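Local atomic coordinates of flagellar motor switch protein fliG (Thermotoga maritima, PDB entry 3AJC), a protein that probably forms part of the switch complex at the base of the flagellar basal body, which contacts chemotaxis proteins and motor components to set the direction of rotation. Residues Pro37-Ala40 / Ala41-Gly45; Arg72-Glu75 / Lys76-Gly80; Asn100-Asp103 / Arg104-Lys108. One frame throughout, in Å; residues are numbered along the deposited sequence.

Contact 1 (Pro37-Ala40 / Ala41-Gly45); sequences PPVA and AQILG
V39 and I43, one helical turn apart on helix 37-46, meet through the ends of their branches: V39 CG1 and I43 CD1 stand 4.4 Å apart, a loose apolar contact. The I43 torsions explain the approach. With CG1 opposite the carbonyl carbon (chi1 -65°) and the chain then extended (chi2 172°), the longer branch runs back along the helix toward its start, and CG1 passes 3.5 Å from V39 O.

The remaining side chains fan out round the helix. Q42 leaves the surface on an extended chain, its CB seated 3.3 Å from V39 O. L44 departs on another side, its CB 3.3 Å from A40 O. Helix 37-46 belongs to the FliG middle domain; within it A40, A41 and L44 all touch I98 of helix 92-100, while I43 packs on L16, L20 and L32.

Beneath the side chains runs the i to i+4 ladder. L44 N bonds to A40 O at 2.8 Å, and I43 N to V39 O at 3.0 Å. Q42 N bonds to P38 O, also at 3.0 Å.

Chemically, the N-H groups of a helix's first turn have no carbonyl of the same helix to bond to, so prolines, which have no N-H to offer, fit at P37 and P38 without losing an i to i+4 bond. Their carbonyls are used by A41 N and Q42 N, and cohesion along this segment therefore rests on the backbone more than on side-chain contact.

Contact 2 (Arg72-Glu75 / Lys76-Gly80); sequences RNLE and KKISG
The last turns of helix 67-79 are joined by i to i+4 backbone bonds, from K76 N to R72 O, from I78 N to L74 O (3.1 Å) and, weakly, from K77 N to N73 O. Among side chains, L74 and I78 provide the apolar contact: as modelled, their CD1 atoms lie 3.6 Å apart where the two side chains cross obliquely. The I78 side chain is not in a relaxed rotamer (chi1 -91°), however, and its CD1 folds back so closely over the L74 carbonyl that the exact fit of this pair is doubtful.

K77 instead lies alongside a backbone oxygen. Its CG is opposite the carbonyl carbon (chi1 -60°), which sends the extended chain past N73 O, with CG 3.6 Å from that oxygen; the charged NZ continues outward.

At the helix end S79 OG sits 3.1 Å from E75 O and 3.0 Å from K76 O. Its single proton could serve either carbonyl, and the choice is not settled. E75 O also receives S79 N, while K76 O takes G80 N, so the backbone alone already engages both oxygens.

Most of this surface turn is exposed. N73 ND2 makes a weak hydrogen bond back to E69 O in the same helix. The helix closes at S79, and residues 81-88, between it and helix 92-100, are not modelled; the contact lies about 27 Å, centre to centre, from the middle of the chain.

Contact 3 (Asn100-Asp103 / Arg104-Lys108); sequences NNLD and RTTEK
D103 and T106 carry the polar part of this contact, an N-cap at the start of helix 104-117. The D103 carboxylate turns back over the first turn, with CG lying between the backbone N and the carbonyl carbon (chi1 57°), and both its oxygens are used. OD2 accepts T106 N at 2.9 Å in a nearly straight bond (169°) that arrives well above the carboxylate plane. OD1 accepts the hydroxyl of T106, OG1 to OD1 being 2.8 Å, through its syn lone pair. Two bonds to one residue fix the rotation of the carboxylate, and its negative charge would probably interact favourably with the helix dipole. The arrangement is not a capping box, since T106 OG1 is 5.2 Å from D103 N. An alanine in place of T106 would probably leave OD1 without its hydroxyl partner, the carboxylate held by the backbone N-H alone and freer to turn, and L102 CD1 without its methyl contact.

The backbone contributes the first i to i+4 bond, E107 N to D103 O, at 3.0 Å.

Apolar packing is supplied by L102, just before the cap. Its CD1 meets T106 CG2 at 3.9 Å, the two side chains crossing at about a right angle, and its CB lies 4.1 Å from E107 CB. L102 and E107 hold the two positions that a hydrophobic staple would use, but the partner here is a glutamate meeting L102 through its CB, so the motif is not formed.

The short loop thus links helix 92-100 to helix 104-117. N100 ND2 bonds to M129 O, E107 also touches M129, and N101 packs on P37 and P38 of helix 37-46.

How the contacts relate
Contacts 1 and 3 are neighbours in space, their centres 10 Å apart, although helices 49-60 and 67-79 and most of helix 92-100 come between them in sequence. They touch directly: L102 CD2 packs 3.3 Å from A41 O, and N101 O lies 3.6 Å from A41 CB, so the loop ahead of helix 104-117 rests on helix 37-46. Contact 2 stands apart, its nearest atoms about 18 Å from contact 1 and about 23 Å from contact 3. Relative to R58 of the EHPQR motif, important for interaction with FliM, the side chains of L44 in contact 1 and R72 in contact 2 lie about 9 and 12 Å away, whereas contact 3 is remote from that motif.

Contact 1 (Pro37-Ala40 / Ala41-Gly45)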
# COMPACT_ATOMS: atom_id res chain seq x y z
N PRO A 37 -3.85 -9.26 0.87
CA PRO A 37 -3.79 -8.62 -0.45
C PRO A 37 -3.28 -9.45 -1.63
O PRO A 37 -3.89 -9.43 -2.71
CB PRO A 37 -2.93 -7.38 -0.19
CG PRO A 37 -3.32 -7.01 1.21
CD PRO A 37 -3.31 -8.36 1.91
N PRO A 38 -2.16 -10.19 -1.46
CA PRO A 38 -1.66 -11.00 -2.60
C PRO A 38 -2.72 -12.03 -3.00
O PRO A 38 -2.88 -12.36 -4.18
CB PRO A 38 -0.40 -11.66 -2.03
CG PRO A 38 0.06 -10.65 -0.97
CD PRO A 38 -1.25 -10.28 -0.31
N VAL A 39 -3.44 -12.52 -2.01
CA VAL A 39 -4.50 -13.49 -2.23
C VAL A 39 -5.63 -12.78 -2.96
O VAL A 39 -6.13 -13.27 -3.98
CB VAL A 39 -5.01 -14.05 -0.89
CG1 VAL A 39 -6.18 -14.99 -1.12
CG2 VAL A 39 -3.87 -14.77 -0.17
N ALA A 40 -6.02 -11.62 -2.45
CA ALA A 40 -7.09 -10.84 -3.07
C ALA A 40 -6.72 -10.45 -4.49
O ALA A 40 -7.56 -10.50 -5.38
CB ALA A 40 -7.38 -9.57 -2.26
N ALA A 41 -5.46 -10.04 -4.70
CA ALA A 41 -5.03 -9.65 -6.04
C ALA A 41 -5.15 -10.84 -6.98
O ALA A 41 -5.59 -10.70 -8.12
CB ALA A 41 -3.59 -9.11 -6.01
N GLN A 42 -4.77 -12.02 -6.50
CA GLN A 42 -4.84 -13.25 -7.29
C GLN A 42 -6.29 -13.54 -7.73
O GLN A 42 -6.54 -13.87 -8.89
CB GLN A 42 -4.27 -14.42 -6.48
CG GLN A 42 -4.28 -15.77 -7.18
CD GLN A 42 -3.65 -16.88 -6.33
OE1 GLN A 42 -3.97 -17.03 -5.15
NE2 GLN A 42 -2.76 -17.65 -6.93
N ILE A 43 -7.23 -13.41 -6.80
CA ILE A 43 -8.64 -13.63 -7.11
C ILE A 43 -9.17 -12.55 -8.06
O ILE A 43 -9.83 -12.85 -9.05
CB ILE A 43 -9.52 -13.61 -5.85
CG1 ILE A 43 -9.15 -14.78 -4.93
CG2 ILE A 43 -10.98 -13.65 -6.23
CD1 ILE A 43 -9.84 -14.72 -3.58
N LEU A 44 -8.88 -11.30 -7.73
CA LEU A 44 -9.32 -10.17 -8.53
C LEU A 44 -8.89 -10.32 -9.98
O LEU A 44 -9.70 -10.14 -10.90
CB LEU A 44 -8.76 -8.87 -7.97
CG LEU A 44 -9.18 -7.59 -8.70
CD1 LEU A 44 -10.69 -7.55 -8.80
CD2 LEU A 44 -8.65 -6.35 -7.95
N GLY A 45 -7.62 -10.64 -10.19
CA GLY A 45 -7.13 -10.77 -11.55
C GLY A 45 -7.73 -11.95 -12.30
O GLY A 45 -7.66 -11.99 -13.53

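Contact 2 (Arg72-Glu75 / Lys76-Gly80)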
# COMPACT_ATOMS: atom_id res chain seq x y z
N ARG A 72 -23.88 5.93 9.34
CA ARG A 72 -24.21 4.66 10.00
C ARG A 72 -22.99 4.02 10.66
O ARG A 72 -23.03 3.66 11.83
CB ARG A 72 -24.81 3.68 8.99
CG ARG A 72 -26.32 3.45 9.13
CD ARG A 72 -26.84 2.48 8.07
NE ARG A 72 -26.98 3.11 6.75
CZ ARG A 72 -26.80 2.47 5.60
NH1 ARG A 72 -26.47 1.19 5.60
NH2 ARG A 72 -26.95 3.11 4.45
N ASN A 73 -21.92 3.86 9.89
CA ASN A 73 -20.70 3.25 10.41
C ASN A 73 -20.15 4.02 11.60
O ASN A 73 -19.65 3.42 12.55
CB ASN A 73 -19.63 3.17 9.31
CG ASN A 73 -19.89 2.05 8.33
OD1 ASN A 73 -19.83 0.87 8.69
ND2 ASN A 73 -20.19 2.41 7.09
N LEU A 74 -20.25 5.35 11.54
CA LEU A 74 -19.77 6.18 12.64
C LEU A 74 -20.58 5.85 13.89
O LEU A 74 -20.02 5.58 14.95
CB LEU A 74 -19.93 7.66 12.29
CG LEU A 74 -19.40 8.64 13.35
CD1 LEU A 74 -17.92 8.39 13.60
CD2 LEU A 74 -19.63 10.06 12.88
N GLU A 75 -21.90 5.85 13.76
CA GLU A 75 -22.77 5.55 14.88
C GLU A 75 -22.45 4.22 15.54
O GLU A 75 -22.46 4.12 16.76
CB GLU A 75 -24.23 5.55 14.42
CG GLU A 75 -24.71 6.92 14.06
CD GLU A 75 -26.12 6.94 13.53
OE1 GLU A 75 -26.36 6.37 12.44
OE2 GLU A 75 -27.00 7.52 14.20
N LYS A 76 -22.15 3.21 14.74
CA LYS A 76 -21.83 1.90 15.30
C LYS A 76 -20.64 2.00 16.26
O LYS A 76 -20.77 1.69 17.45
CB LYS A 76 -21.52 0.89 14.19
CG LYS A 76 -22.70 0.62 13.25
CD LYS A 76 -22.51 -0.68 12.49
CE LYS A 76 -22.53 -1.86 13.45
NZ LYS A 76 -22.28 -3.14 12.75
N LYS A 77 -19.50 2.45 15.75
CA LYS A 77 -18.28 2.59 16.55
C LYS A 77 -18.46 3.40 17.83
O LYS A 77 -17.83 3.11 18.85
CB LYS A 77 -17.18 3.22 15.69
CG LYS A 77 -16.83 2.39 14.47
CD LYS A 77 -16.02 3.16 13.45
CE LYS A 77 -15.89 2.36 12.16
NZ LYS A 77 -15.22 3.11 11.07
N ILE A 78 -19.31 4.42 17.77
CA ILE A 78 -19.62 5.29 18.92
C ILE A 78 -20.36 4.57 20.05
O ILE A 78 -20.05 4.78 21.23
CB ILE A 78 -20.54 6.46 18.49
CG1 ILE A 78 -19.72 7.68 18.07
CG2 ILE A 78 -21.51 6.80 19.62
CD1 ILE A 78 -18.84 7.42 16.89
N SER A 79 -21.34 3.77 19.64
CA SER A 79 -22.28 2.99 20.47
C SER A 79 -21.97 1.59 21.00
O SER A 79 -22.15 1.34 22.20
CB SER A 79 -23.61 2.84 19.73
OG SER A 79 -23.45 1.85 18.70
N GLY A 80 -21.57 0.68 20.11
CA GLY A 80 -21.28 -0.68 20.52
C GLY A 80 -19.87 -1.05 20.09
O GLY A 80 -19.20 -0.25 19.41

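Contact 3 (Asn100-Asp103 / Arg104-Lys108)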
# COMPACT_ATOMS: atom_id res chain seq x y z
N ASN A 100 -0.83 -3.32 -6.05
CA ASN A 100 0.61 -3.60 -6.12
C ASN A 100 0.89 -5.08 -6.40
O ASN A 100 1.88 -5.43 -7.04
CB ASN A 100 1.29 -3.18 -4.82
CG ASN A 100 1.60 -1.70 -4.76
OD1 ASN A 100 1.94 -1.08 -5.76
ND2 ASN A 100 1.49 -1.13 -3.57
N ASN A 101 -0.01 -5.95 -5.94
CA ASN A 101 0.16 -7.38 -6.13
C ASN A 101 -0.49 -7.95 -7.38
O ASN A 101 -0.42 -9.15 -7.61
CB ASN A 101 -0.34 -8.12 -4.90
CG ASN A 101 0.53 -7.90 -3.70
OD1 ASN A 101 1.68 -8.37 -3.65
ND2 ASN A 101 0.01 -7.17 -2.72
N LEU A 102 -1.14 -7.10 -8.17
CA LEU A 102 -1.76 -7.56 -9.41
C LEU A 102 -0.66 -7.61 -10.45
O LEU A 102 0.42 -7.05 -10.25
CB LEU A 102 -2.83 -6.57 -9.90
CG LEU A 102 -4.29 -6.64 -9.42
CD1 LEU A 102 -5.09 -5.49 -10.09
CD2 LEU A 102 -4.90 -7.98 -9.78
N ASP A 103 -0.92 -8.30 -11.56
CA ASP A 103 0.05 -8.33 -12.64
C ASP A 103 -0.04 -6.92 -13.20
O ASP A 103 -1.11 -6.30 -13.19
CB ASP A 103 -0.36 -9.35 -13.71
CG ASP A 103 -1.74 -9.08 -14.28
OD1 ASP A 103 -2.75 -9.28 -13.55
OD2 ASP A 103 -1.83 -8.66 -15.46
N ARG A 104 1.08 -6.40 -13.69
CA ARG A 104 1.15 -5.06 -14.27
C ARG A 104 0.02 -4.72 -15.23
O ARG A 104 -0.61 -3.67 -15.11
CB ARG A 104 2.48 -4.89 -15.00
CG ARG A 104 3.16 -3.57 -14.74
CD ARG A 104 4.63 -3.83 -14.51
NE ARG A 104 4.78 -4.85 -13.48
CZ ARG A 104 5.91 -5.49 -13.22
NH1 ARG A 104 7.00 -5.23 -13.92
NH2 ARG A 104 5.94 -6.41 -12.26
N THR A 105 -0.22 -5.61 -16.19
CA THR A 105 -1.26 -5.41 -17.19
C THR A 105 -2.62 -5.13 -16.58
O THR A 105 -3.23 -4.10 -16.85
CB THR A 105 -1.37 -6.64 -18.11
OG1 THR A 105 -0.10 -6.85 -18.76
CG2 THR A 105 -2.45 -6.42 -19.16
N THR A 106 -3.12 -6.06 -15.77
CA THR A 106 -4.42 -5.86 -15.14
C THR A 106 -4.44 -4.57 -14.31
O THR A 106 -5.40 -3.82 -14.37
CB THR A 106 -4.79 -7.07 -14.24
OG1 THR A 106 -4.84 -8.26 -15.03
CG2 THR A 106 -6.15 -6.86 -13.63
N GLU A 107 -3.37 -4.32 -13.55
CA GLU A 107 -3.27 -3.12 -12.71
C GLU A 107 -3.41 -1.85 -13.54
O GLU A 107 -4.14 -0.92 -13.16
CB GLU A 107 -1.94 -3.14 -11.94
CG GLU A 107 -1.74 -2.05 -10.89
CD GLU A 107 -1.42 -0.70 -11.50
OE1 GLU A 107 -0.64 -0.66 -12.47
OE2 GLU A 107 -1.94 0.33 -11.00
N LYS A 108 -2.73 -1.83 -14.68
CA LYS A 108 -2.76 -0.69 -15.59
C LYS A 108 -4.16 -0.44 -16.15
O LYS A 108 -4.59 0.70 -16.29
CB LYS A 108 -1.80 -0.91 -16.75
CG LYS A 108 -0.62 0.04 -16.78
CD LYS A 108 0.33 -0.18 -15.60
CE LYS A 108 1.62 0.60 -15.81
NZ LYS A 108 2.56 0.45 -14.67